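Side-chain contacts in NADP-dependent glyceraldehyde-3-phosphate dehydrogenase (Bacillus halodurans, PDB 3PRL), which probably oxidises glyceraldehyde 3-phosphate to 3-phosphoglycerate with NADP+ as electron acceptor and without a phosphorylation step, as a member of the aldehyde dehydrogenase family: residues Ile29-Pro34 with Gly191-Ile196; Glu93-Glu98 with Lys104-Glu109; Arg298-Asp303 with Asn401-Leu406; Lys275-Gln280 with Ser417-Asp422. All blocks are in the same frame, centred on the assembly; numbering follows the deposited sequence.

Overall arrangement
The four contacts illustrate how an aldehyde dehydrogenase subunit builds its layers from helices laid on sheets and on each other. Contacts 1 and 2 lie in the cofactor-binding half, their centres about 12 Å apart, and contact 2 is nested in the chain loop that contact 1 closes; Glu98 of helix 88-98 joins them by binding the start of helix 192-204. Contacts 3 and 4 follow later in the chain, with contact 3 nested inside contact 4. They occupy opposite faces of one sheet in the catalytic half, centres about 14 Å apart. Some 40 Å separates the centres of contacts 1 and 3, so the two pairs consolidate different parts of the subunit.

Contact 1. Residues Ile29-Pro34 with Gly191-Ile196; sequences ISISAP and GSLSGI
Ile31 and Leu193 reach toward each other tip to tip, joining an outermost strand of the small N-terminal sheet to the first turn of helix 192-204, in the cofactor-binding part of the aldehyde dehydrogenase fold. The apolar contact has two branches. At one, Ile31 CD1 settles on the branch point of the leucine, 3.7 Å from Leu193 CG; at the other, Ile31 CG2 meets the methyl Leu193 CD1 at 3.9 Å. A chi1 of -72° turns CG2 of the isoleucine opposite its backbone N and leaves CG1 beside that N, which lets both arms face the helix. Ile43 of the adjoining strand 39-44 also touches both side chains, making this part of a wider apolar layer.

Polar interactions fix the helix end rather than the interface itself. Gly191 takes the N-cap position with a positive phi of 126°, where a side chain would be jammed against the preceding carbonyl. Glu98 then binds the amide Leu193 N through OE2 and the hydroxyl Ser194 OG through OE1. Ser192 hydrogen-bonds through OG to Ala188 O, in the loop following the NADP-binding residue Lys186, whose side chain lies about 4 Å from that of Ser192. On the strand-facing side of this serine, Ser192 CB lies 4.2 Å from Ile31 CD1.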
loop_
_atom_site.group_PDB
_atom_site.type_symbol
_atom_site.label_atom_id
_atom_site.label_comp_id
_atom_site.label_asym_id
_atom_site.label_seq_id
_atom_site.Cartn_x
_atom_site.Cartn_y
_atom_site.Cartn_z
ATOM N N ILE D 29 44.051 14.181 14.174
ATOM C CA ILE D 29 43.402 14.483 15.448
ATOM C C ILE D 29 43.409 13.212 16.284
ATOM O O ILE D 29 42.832 12.191 15.876
ATOM C CB ILE D 29 41.928 14.955 15.272
ATOM C CG1 ILE D 29 41.843 16.103 14.266
ATOM C CG2 ILE D 29 41.310 15.358 16.626
ATOM C CD1 ILE D 29 40.432 16.375 13.761
ATOM N N SER D 30 44.054 13.288 17.446
ATOM C CA SER D 30 44.212 12.147 18.344
ATOM C C SER D 30 42.915 11.885 19.081
ATOM O O SER D 30 42.208 12.827 19.464
ATOM C CB SER D 30 45.314 12.408 19.376
ATOM O OG SER D 30 46.539 12.751 18.756
ATOM N N ILE D 31 42.624 10.607 19.297
ATOM C CA ILE D 31 41.407 10.196 19.991
ATOM C C ILE D 31 41.767 9.442 21.256
ATOM O O ILE D 31 42.709 8.650 21.260
ATOM C CB ILE D 31 40.479 9.352 19.067
ATOM C CG1 ILE D 31 39.840 10.257 17.998
ATOM C CG2 ILE D 31 39.406 8.607 19.880
ATOM C CD1 ILE D 31 38.829 9.547 17.095
ATOM N N SER D 32 41.014 9.689 22.324
ATOM C CA SER D 32 41.309 9.066 23.614
ATOM C C SER D 32 40.104 8.353 24.235
ATOM O O SER D 32 38.944 8.771 24.065
ATOM C CB SER D 32 41.863 10.112 24.577
ATOM O OG SER D 32 43.169 10.495 24.190
ATOM N N ALA D 33 40.384 7.270 24.947
ATOM C CA ALA D 33 39.363 6.594 25.733
ATOM C C ALA D 33 38.876 7.606 26.770
ATOM O O ALA D 33 39.696 8.186 27.473
ATOM C CB ALA D 33 39.955 5.353 26.418
ATOM N N PRO D 34 37.551 7.860 26.837
ATOM C CA PRO D 34 37.059 8.767 27.884
ATOM C C PRO D 34 37.244 8.226 29.315
ATOM O O PRO D 34 37.424 9.012 30.234
ATOM C CB PRO D 34 35.555 8.885 27.580
ATOM C CG PRO D 34 35.423 8.528 26.174
ATOM C CD PRO D 34 36.483 7.505 25.887
ATOM N N GLY D 191 34.159 8.831 18.101
ATOM C CA GLY D 191 33.355 7.822 17.393
ATOM C C GLY D 191 33.866 7.598 15.972
ATOM O O GLY D 191 33.513 6.609 15.317
ATOM N N SER D 192 34.697 8.514 15.492
ATOM C CA SER D 192 35.277 8.377 14.165
ATOM C C SER D 192 36.077 7.075 13.936
ATOM O O SER D 192 36.056 6.539 12.823
ATOM C CB SER D 192 36.135 9.595 13.841
ATOM O OG SER D 192 35.320 10.752 13.725
ATOM N N LEU D 193 36.783 6.567 14.952
ATOM C CA LEU D 193 37.501 5.287 14.765
ATOM C C LEU D 193 36.561 4.100 14.552
ATOM O O LEU D 193 36.814 3.252 13.677
ATOM C CB LEU D 193 38.461 4.959 15.913
ATOM C CG LEU D 193 39.495 5.950 16.446
ATOM C CD1 LEU D 193 40.042 5.392 17.745
ATOM C CD2 LEU D 193 40.629 6.218 15.442
ATOM N N SER D 194 35.507 4.024 15.370
ATOM C CA SER D 194 34.506 2.965 15.241
ATOM C C SER D 194 33.789 3.056 13.894
ATOM O O SER D 194 33.647 2.055 13.208
ATOM C CB SER D 194 33.507 2.975 16.401
ATOM O OG SER D 194 34.146 2.721 17.647
ATOM N N GLY D 195 33.355 4.255 13.513
ATOM C CA GLY D 195 32.792 4.469 12.175
ATOM C C GLY D 195 33.753 4.138 11.031
ATOM O O GLY D 195 33.315 3.661 9.984
ATOM N N ILE D 196 35.054 4.391 11.199
ATOM C CA ILE D 196 36.000 4.047 10.132
ATOM C C ILE D 196 36.055 2.525 9.983
ATOM O O ILE D 196 35.902 2.005 8.872
ATOM C CB ILE D 196 37.401 4.715 10.288
ATOM C CG1 ILE D 196 37.307 6.251 10.147
ATOM C CG2 ILE D 196 38.354 4.217 9.235
ATOM C CD1 ILE D 196 38.560 6.999 10.697
#

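Contact 2. Residues Glu93-Glu98 with Lys104-Glu109; sequences ELIMHE and KSAIGE
Ile95 and Ala106 join two consecutive helices, 88-98 and 103-124, which form an alpha-alpha pair linked by a short connection. The segments run at 126° to each other, splayed well away from antiparallel, and their axes come within 7.9 Å, a close approach that the small Ala106 permits.

The isoleucine can be followed outward. Its CB begins against the alanine methyl, 3.8 Å from Ala106 CB. Next comes the CG2 branch: a chi1 of -59° turns CG2 opposite the backbone N, and from there it points into the angle between the helices, where Ile95 CG2 lies 3.7 Å from Ala106 CB and 3.6 Å from Glu109 OE1. The other branch ends in CD1, which rests 3.7 Å from the backbone oxygen Ala106 O and also borders the carboxylate, at 3.9 Å from Glu109 OE1.

Thus an apolar side chain flanks a buried acid whose polar needs are met by other residues. Glu109 extends its chain to the carboxylate, where OE2 accepts hydrogen bonds from the amides of Val166 and Asn167 and OE1 forms a salt bridge with Lys101, which probably favours the charged form. Val166 and Asn167 lie soon after Ser160 and Phe162, both NADP-binding, so the acid ties the second helix to the end of that loop and the start of helix 167-178. Beside the isoleucine, the backbone of the first helix also closes on the alanine methyl, with Met96 N 3.6 Å from Ala106 CB.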
loop_
_atom_site.group_PDB
_atom_site.type_symbol
_atom_site.label_atom_id
_atom_site.label_comp_id
_atom_site.label_asym_id
_atom_site.label_seq_id
_atom_site.Cartn_x
_atom_site.Cartn_y
_atom_site.Cartn_z
ATOM N N GLU D 93 34.689 -3.925 20.726
ATOM C CA GLU D 93 35.732 -3.460 21.657
ATOM C C GLU D 93 36.155 -2.010 21.422
ATOM O O GLU D 93 36.400 -1.269 22.380
ATOM C CB GLU D 93 36.962 -4.398 21.684
ATOM C CG GLU D 93 37.759 -4.573 20.360
ATOM C CD GLU D 93 38.777 -3.456 20.056
ATOM O OE1 GLU D 93 39.353 -3.454 18.942
ATOM O OE2 GLU D 93 39.004 -2.580 20.917
ATOM N N LEU D 94 36.251 -1.612 20.150
ATOM C CA LEU D 94 36.631 -0.245 19.797
ATOM C C LEU D 94 35.567 0.716 20.306
ATOM O O LEU D 94 35.873 1.720 20.948
ATOM C CB LEU D 94 36.832 -0.091 18.285
ATOM C CG LEU D 94 37.658 1.097 17.791
ATOM C CD1 LEU D 94 39.127 0.946 18.126
ATOM C CD2 LEU D 94 37.506 1.251 16.294
ATOM N N ILE D 95 34.309 0.386 20.044
ATOM C CA ILE D 95 33.200 1.175 20.583
ATOM C C ILE D 95 33.267 1.342 22.114
ATOM O O ILE D 95 33.219 2.470 22.603
ATOM C CB ILE D 95 31.820 0.634 20.162
ATOM C CG1 ILE D 95 31.694 0.613 18.635
ATOM C CG2 ILE D 95 30.726 1.492 20.795
ATOM C CD1 ILE D 95 30.475 -0.171 18.119
ATOM N N MET D 96 33.381 0.246 22.873
ATOM C CA MET D 96 33.398 0.395 24.346
ATOM C C MET D 96 34.495 1.346 24.835
ATOM O O MET D 96 34.235 2.168 25.704
ATOM C CB MET D 96 33.378 -0.926 25.145
ATOM C CG MET D 96 34.373 -1.966 24.761
ATOM S SD MET D 96 35.104 -2.887 26.139
ATOM C CE MET D 96 36.714 -3.153 25.408
ATOM N N HIS D 97 35.687 1.268 24.245
ATOM C CA HIS D 97 36.774 2.175 24.623
ATOM C C HIS D 97 36.487 3.619 24.187
ATOM O O HIS D 97 36.524 4.531 25.015
ATOM C CB HIS D 97 38.129 1.724 24.049
ATOM C CG HIS D 97 38.751 0.563 24.763
ATOM N ND1 HIS D 97 39.134 -0.590 24.111
ATOM C CD2 HIS D 97 39.069 0.379 26.067
ATOM C CE1 HIS D 97 39.657 -1.437 24.980
ATOM N NE2 HIS D 97 39.627 -0.876 26.175
ATOM N N GLU D 98 36.196 3.796 22.892
ATOM C CA GLU D 98 36.175 5.115 22.224
ATOM C C GLU D 98 35.100 6.052 22.760
ATOM O O GLU D 98 35.333 7.257 22.910
ATOM C CB GLU D 98 35.986 4.950 20.701
ATOM C CG GLU D 98 36.646 6.038 19.845
ATOM C CD GLU D 98 36.198 6.030 18.381
ATOM O OE1 GLU D 98 35.571 5.040 17.921
ATOM O OE2 GLU D 98 36.463 7.032 17.668
ATOM N N LYS D 104 29.278 -5.351 26.656
ATOM C CA LYS D 104 28.328 -6.212 25.961
ATOM C C LYS D 104 27.343 -5.376 25.135
ATOM O O LYS D 104 26.895 -5.807 24.066
ATOM C CB LYS D 104 27.605 -7.132 26.947
ATOM C CG LYS D 104 28.527 -8.181 27.591
ATOM C CD LYS D 104 27.746 -9.177 28.438
ATOM C CE LYS D 104 27.255 -10.344 27.600
ATOM N NZ LYS D 104 28.360 -11.311 27.357
ATOM N N SER D 105 27.061 -4.163 25.613
ATOM C CA SER D 105 26.182 -3.241 24.890
ATOM C C SER D 105 26.822 -2.686 23.616
ATOM O O SER D 105 26.115 -2.397 22.656
ATOM C CB SER D 105 25.708 -2.100 25.798
ATOM O OG SER D 105 24.797 -1.259 25.092
ATOM N N ALA D 106 28.150 -2.539 23.617
ATOM C CA ALA D 106 28.909 -2.055 22.449
ATOM C C ALA D 106 29.012 -3.099 21.344
ATOM O O ALA D 106 28.904 -2.768 20.152
ATOM C CB ALA D 106 30.280 -1.588 22.854
ATOM N N ILE D 107 29.209 -4.357 21.740
ATOM C CA ILE D 107 29.153 -5.474 20.792
ATOM C C ILE D 107 27.737 -5.612 20.279
ATOM O O ILE D 107 27.544 -5.926 19.121
ATOM C CB ILE D 107 29.567 -6.830 21.425
ATOM C CG1 ILE D 107 30.937 -6.732 22.081
ATOM C CG2 ILE D 107 29.549 -7.940 20.371
ATOM C CD1 ILE D 107 31.118 -7.709 23.240
ATOM N N GLY D 108 26.764 -5.375 21.163
ATOM C CA GLY D 108 25.337 -5.432 20.858
ATOM C C GLY D 108 24.964 -4.412 19.797
ATOM O O GLY D 108 24.092 -4.663 18.964
ATOM N N GLU D 109 25.651 -3.270 19.826
ATOM C CA GLU D 109 25.477 -2.224 18.835
ATOM C C GLU D 109 25.849 -2.702 17.440
ATOM O O GLU D 109 25.126 -2.417 16.489
ATOM C CB GLU D 109 26.302 -0.982 19.184
ATOM C CG GLU D 109 26.271 0.068 18.073
ATOM C CD GLU D 109 26.834 1.411 18.474
ATOM O OE1 GLU D 109 27.346 1.554 19.613
ATOM O OE2 GLU D 109 26.763 2.320 17.630
#

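Contact 3. Residues Arg298-Asp303 with Asn401-Leu406; sequences RVFVQD and NEAISL
Phe300 presses its ring against Leu406, and the tightest packing is here: Phe300 CE1 is just 3.3 Å from Leu406 CB, with Phe300 CZ close behind at 3.6 Å from the same atom. The leucine crosses the ring obliquely, and its methyl Leu406 CD1 lies 3.9 Å from Phe300 CE1. A chi1 of -58° puts the ring opposite the phenylalanine's own carbonyl carbon and aims it at the helix. Over one ring face lies the backbone oxygen Ala403 O, displaced toward the rim beside CD2 and CE2, while near the stem Phe300 CB meets Ala403 CB at 3.9 Å. Buried Arg298 places NH1 at the ring's edge, in the plane of the ring, while NH2 hydrogen-bonds to Lys263 O.

The helix 400-409 belongs to a beta-alpha-beta crossover that leads from strand 391-397 to strand 415-419 and passes over strands 296-302 and 264-268, which lie between them; it runs nearly antiparallel to strand 296-302, at 161°. Val397 and Pro265, from the strands flanking 296-302, also touch the phenylalanine. With an alanine in place of Phe300, Leu406 CB and the Ala403 carbonyl would probably lose the ring that separates the helix from the sheet, opening a gap between them. The contact changes character toward solvent. Leu406 itself is partly exposed, and Ser405 and Asn401, on the outward parts of the helix, are exposed.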
loop_
_atom_site.group_PDB
_atom_site.type_symbol
_atom_site.label_atom_id
_atom_site.label_comp_id
_atom_site.label_asym_id
_atom_site.label_seq_id
_atom_site.Cartn_x
_atom_site.Cartn_y
_atom_site.Cartn_z
ATOM N N ARG D 298 12.395 12.420 32.833
ATOM C CA ARG D 298 11.426 13.174 33.625
ATOM C C ARG D 298 10.359 12.215 34.124
ATOM O O ARG D 298 9.759 11.497 33.318
ATOM C CB ARG D 298 10.701 14.188 32.735
ATOM C CG ARG D 298 11.254 15.585 32.680
ATOM C CD ARG D 298 10.200 16.514 32.077
ATOM N NE ARG D 298 9.962 16.284 30.649
ATOM C CZ ARG D 298 9.226 17.080 29.872
ATOM N NH1 ARG D 298 8.652 18.175 30.382
ATOM N NH2 ARG D 298 9.070 16.793 28.579
ATOM N N VAL D 299 10.102 12.195 35.429
ATOM C CA VAL D 299 8.951 11.447 35.923
ATOM C C VAL D 299 7.882 12.372 36.496
ATOM O O VAL D 299 8.077 12.987 37.539
ATOM C CB VAL D 299 9.317 10.391 36.987
ATOM C CG1 VAL D 299 8.064 9.618 37.404
ATOM C CG2 VAL D 299 10.398 9.434 36.480
ATOM N N PHE D 300 6.752 12.467 35.808
ATOM C CA PHE D 300 5.557 13.048 36.414
ATOM C C PHE D 300 4.787 11.904 37.073
ATOM O O PHE D 300 4.246 11.042 36.381
ATOM C CB PHE D 300 4.667 13.723 35.363
ATOM C CG PHE D 300 5.351 14.805 34.574
ATOM C CD1 PHE D 300 5.614 16.044 35.144
ATOM C CD2 PHE D 300 5.707 14.591 33.249
ATOM C CE1 PHE D 300 6.232 17.049 34.411
ATOM C CE2 PHE D 300 6.330 15.589 32.507
ATOM C CZ PHE D 300 6.590 16.816 33.081
ATOM N N VAL D 301 4.743 11.889 38.403
ATOM C CA VAL D 301 4.072 10.809 39.136
ATOM C C VAL D 301 2.940 11.337 40.015
ATOM O O VAL D 301 3.124 12.296 40.762
ATOM C CB VAL D 301 5.079 9.957 39.989
ATOM C CG1 VAL D 301 5.798 10.803 41.019
ATOM C CG2 VAL D 301 4.375 8.781 40.643
ATOM N N GLN D 302 1.772 10.705 39.926
ATOM C CA GLN D 302 0.618 11.134 40.712
ATOM C C GLN D 302 0.927 11.057 42.205
ATOM O O GLN D 302 1.635 10.153 42.645
ATOM C CB GLN D 302 -0.617 10.298 40.378
ATOM C CG GLN D 302 -1.908 11.063 40.566
ATOM C CD GLN D 302 -3.131 10.202 40.410
ATOM O OE1 GLN D 302 -3.670 10.072 39.314
ATOM N NE2 GLN D 302 -3.586 9.614 41.507
ATOM N N ASP D 303 0.414 12.019 42.969
ATOM C CA ASP D 303 0.694 12.097 44.409
ATOM C C ASP D 303 0.309 10.851 45.222
ATOM O O ASP D 303 1.086 10.407 46.074
ATOM C CB ASP D 303 0.111 13.379 45.038
ATOM C CG ASP D 303 -1.310 13.682 44.576
ATOM O OD1 ASP D 303 -2.270 13.019 45.039
ATOM O OD2 ASP D 303 -1.465 14.616 43.761
ATOM N N ASN D 401 -3.752 15.398 33.759
ATOM C CA ASN D 401 -3.937 16.734 33.195
ATOM C C ASN D 401 -2.758 17.680 33.463
ATOM O O ASN D 401 -2.279 18.360 32.547
ATOM C CB ASN D 401 -5.241 17.340 33.717
ATOM C CG ASN D 401 -6.457 16.487 33.382
ATOM O OD1 ASN D 401 -6.993 16.566 32.283
ATOM N ND2 ASN D 401 -6.901 15.673 34.342
ATOM N N GLU D 402 -2.283 17.705 34.709
ATOM C CA GLU D 402 -1.078 18.454 35.050
ATOM C C GLU D 402 0.147 17.823 34.410
ATOM O O GLU D 402 1.066 18.535 34.011
ATOM C CB GLU D 402 -0.868 18.549 36.566
ATOM C CG GLU D 402 0.357 19.407 36.982
ATOM C CD GLU D 402 0.562 19.502 38.496
ATOM O OE1 GLU D 402 -0.072 18.722 39.235
ATOM O OE2 GLU D 402 1.362 20.361 38.943
ATOM N N ALA D 403 0.156 16.492 34.331
ATOM C CA ALA D 403 1.247 15.762 33.686
ATOM C C ALA D 403 1.339 16.095 32.196
ATOM O O ALA D 403 2.434 16.311 31.675
ATOM C CB ALA D 403 1.088 14.251 33.889
ATOM N N ILE D 404 0.182 16.141 31.532
ATOM C CA ILE D 404 0.062 16.492 30.108
ATOM C C ILE D 404 0.619 17.884 29.843
ATOM O O ILE D 404 1.430 18.074 28.942
ATOM C CB ILE D 404 -1.415 16.422 29.636
ATOM C CG1 ILE D 404 -1.895 14.967 29.574
ATOM C CG2 ILE D 404 -1.615 17.145 28.283
ATOM C CD1 ILE D 404 -3.368 14.791 29.175
ATOM N N SER D 405 0.177 18.843 30.652
ATOM C CA SER D 405 0.571 20.248 30.533
ATOM C C SER D 405 2.077 20.492 30.692
ATOM O O SER D 405 2.718 21.114 29.830
ATOM C CB SER D 405 -0.213 21.080 31.550
ATOM O OG SER D 405 0.199 22.429 31.543
ATOM N N LEU D 406 2.634 20.015 31.800
ATOM C CA LEU D 406 4.062 20.150 32.078
ATOM C C LEU D 406 4.915 19.395 31.065
ATOM O O LEU D 406 6.043 19.795 30.757
ATOM C CB LEU D 406 4.364 19.651 33.489
ATOM C CG LEU D 406 4.087 20.611 34.655
ATOM C CD1 LEU D 406 4.155 19.880 35.997
ATOM C CD2 LEU D 406 5.072 21.766 34.616
#

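Contact 4. Residues Lys275-Gln280 with Ser417-Asp422; sequences KLTASQ and SIFTKD
Thr277 and Phe419 approach from opposite directions and join helix 274-286 to strand 415-419 in the alpha/beta layering of the catalytic domain. Helices 274-286 and 303-317 lie on this face of the sheet, whereas the neighbouring residue Ile418 turns to helix 423-431 on the other.

The principal interaction is a CH-pi contact. The methyl Thr277 CG2 stands over one face of the ring, 3.6 Å from the Phe419 centroid and 16° from the ring normal. It gets there because chi1 of -55° sets CG2 opposite the backbone N, the direction that leads from the helix toward the sheet. Substituting a serine for Phe419 would remove the aromatic surface and is likely to leave the Thr277 methyl without its partner, with a gap between helix and strand.

Van der Waals contact widens the interface. Thr277 OG1 sits above the ring plane near its border, 3.2 Å from Phe419 CD1, and farther along the ring Gln280 CB comes at an oblique angle to within 3.9 Å of Phe419 CZ. With its chain bent at chi2 (-66°), the glutamine carries its amide away from the phenylalanine.

The hydrogen bonds lie around this apolar centre. Gln280 OE1 is bonded to Lys443 N, linking the helix to the loop after strand 437-440. On the threonine, the hydroxyl and the methyl divide the work: while CG2 rests on the ring, Thr277 OG1 hydrogen-bonds to Asp273 O, one turn back.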
loop_
_atom_site.group_PDB
_atom_site.type_symbol
_atom_site.label_atom_id
_atom_site.label_comp_id
_atom_site.label_asym_id
_atom_site.label_seq_id
_atom_site.Cartn_x
_atom_site.Cartn_y
_atom_site.Cartn_z
ATOM N N LYS D 275 5.955 -1.761 40.130
ATOM C CA LYS D 275 7.155 -2.585 40.008
ATOM C C LYS D 275 7.693 -2.518 38.580
ATOM O O LYS D 275 8.854 -2.162 38.369
ATOM C CB LYS D 275 6.890 -4.039 40.426
ATOM C CG LYS D 275 6.933 -4.284 41.935
ATOM C CD LYS D 275 8.313 -3.961 42.517
ATOM C CE LYS D 275 8.317 -4.090 44.036
ATOM N NZ LYS D 275 9.632 -3.681 44.620
ATOM N N LEU D 276 6.830 -2.842 37.617
ATOM C CA LEU D 276 7.125 -2.741 36.178
ATOM C C LEU D 276 7.481 -1.313 35.738
ATOM O O LEU D 276 8.439 -1.100 34.981
ATOM C CB LEU D 276 5.937 -3.284 35.358
ATOM C CG LEU D 276 5.962 -3.314 33.821
ATOM C CD1 LEU D 276 7.212 -4.015 33.272
ATOM C CD2 LEU D 276 4.686 -3.980 33.278
ATOM N N THR D 277 6.708 -0.339 36.210
ATOM C CA THR D 277 7.013 1.065 35.937
ATOM C C THR D 277 8.413 1.431 36.447
ATOM O O THR D 277 9.234 1.933 35.683
ATOM C CB THR D 277 5.975 2.010 36.561
ATOM O OG1 THR D 277 4.661 1.646 36.123
ATOM C CG2 THR D 277 6.270 3.460 36.178
ATOM N N ALA D 278 8.682 1.166 37.725
ATOM C CA ALA D 278 9.990 1.476 38.316
ATOM C C ALA D 278 11.135 0.852 37.509
ATOM O O ALA D 278 12.175 1.483 37.283
ATOM C CB ALA D 278 10.051 1.029 39.785
ATOM N N SER D 279 10.929 -0.388 37.078
ATOM C CA SER D 279 11.924 -1.103 36.300
ATOM C C SER D 279 12.094 -0.527 34.886
ATOM O O SER D 279 13.217 -0.317 34.445
ATOM C CB SER D 279 11.602 -2.593 36.257
ATOM O OG SER D 279 12.673 -3.297 35.667
ATOM N N GLN D 280 10.992 -0.249 34.196
ATOM C CA GLN D 280 11.064 0.391 32.866
ATOM C C GLN D 280 11.741 1.764 32.969
ATOM O O GLN D 280 12.634 2.091 32.179
ATOM C CB GLN D 280 9.671 0.511 32.218
ATOM C CG GLN D 280 9.045 -0.821 31.708
ATOM C CD GLN D 280 9.806 -1.449 30.526
ATOM O OE1 GLN D 280 9.710 -0.994 29.391
ATOM N NE2 GLN D 280 10.552 -2.512 30.799
ATOM N N SER D 417 6.299 8.016 27.825
ATOM C CA SER D 417 5.658 6.837 28.411
ATOM C C SER D 417 4.433 7.211 29.271
ATOM O O SER D 417 4.489 8.193 30.017
ATOM C CB SER D 417 6.659 6.084 29.290
ATOM O OG SER D 417 7.852 5.762 28.604
ATOM N N ILE D 418 3.341 6.441 29.154
ATOM C CA ILE D 418 2.223 6.506 30.108
ATOM C C ILE D 418 2.110 5.167 30.844
ATOM O O ILE D 418 2.141 4.097 30.217
ATOM C CB ILE D 418 0.833 6.831 29.441
ATOM C CG1 ILE D 418 0.955 7.803 28.257
ATOM C CG2 ILE D 418 -0.193 7.329 30.494
ATOM C CD1 ILE D 418 1.490 9.178 28.609
ATOM N N PHE D 419 1.982 5.231 32.168
ATOM C CA PHE D 419 1.862 4.046 33.010
ATOM C C PHE D 419 0.520 3.990 33.768
ATOM O O PHE D 419 0.175 4.902 34.536
ATOM C CB PHE D 419 3.046 3.968 33.965
ATOM C CG PHE D 419 4.365 3.695 33.281
ATOM C CD1 PHE D 419 4.777 2.388 33.034
ATOM C CD2 PHE D 419 5.201 4.747 32.900
ATOM C CE1 PHE D 419 6.005 2.123 32.411
ATOM C CE2 PHE D 419 6.427 4.502 32.269
ATOM C CZ PHE D 419 6.826 3.181 32.022
ATOM N N THR D 420 -0.231 2.918 33.517
ATOM C CA THR D 420 -1.648 2.811 33.886
ATOM C C THR D 420 -2.113 1.392 33.595
ATOM O O THR D 420 -1.556 0.720 32.727
ATOM C CB THR D 420 -2.536 3.702 32.984
ATOM O OG1 THR D 420 -1.770 4.786 32.443
ATOM C CG2 THR D 420 -3.727 4.246 33.743
ATOM N N LYS D 421 -3.139 0.939 34.299
ATOM C CA LYS D 421 -3.827 -0.287 33.909
ATOM C C LYS D 421 -4.990 0.064 32.990
ATOM O O LYS D 421 -5.537 -0.805 32.315
ATOM C CB LYS D 421 -4.339 -1.065 35.125
ATOM C CG LYS D 421 -3.307 -1.286 36.227
ATOM C CD LYS D 421 -2.285 -2.354 35.900
ATOM C CE LYS D 421 -1.799 -3.007 37.191
ATOM N NZ LYS D 421 -1.246 -4.361 36.948
ATOM N N ASP D 422 -5.354 1.345 32.975
ATOM C CA ASP D 422 -6.463 1.839 32.167
ATOM C C ASP D 422 -5.995 2.183 30.748
ATOM O O ASP D 422 -5.713 3.352 30.446
ATOM C CB ASP D 422 -7.097 3.061 32.837
ATOM C CG ASP D 422 -8.432 3.437 32.227
ATOM O OD1 ASP D 422 -8.677 3.116 31.041
ATOM O OD2 ASP D 422 -9.239 4.061 32.941
#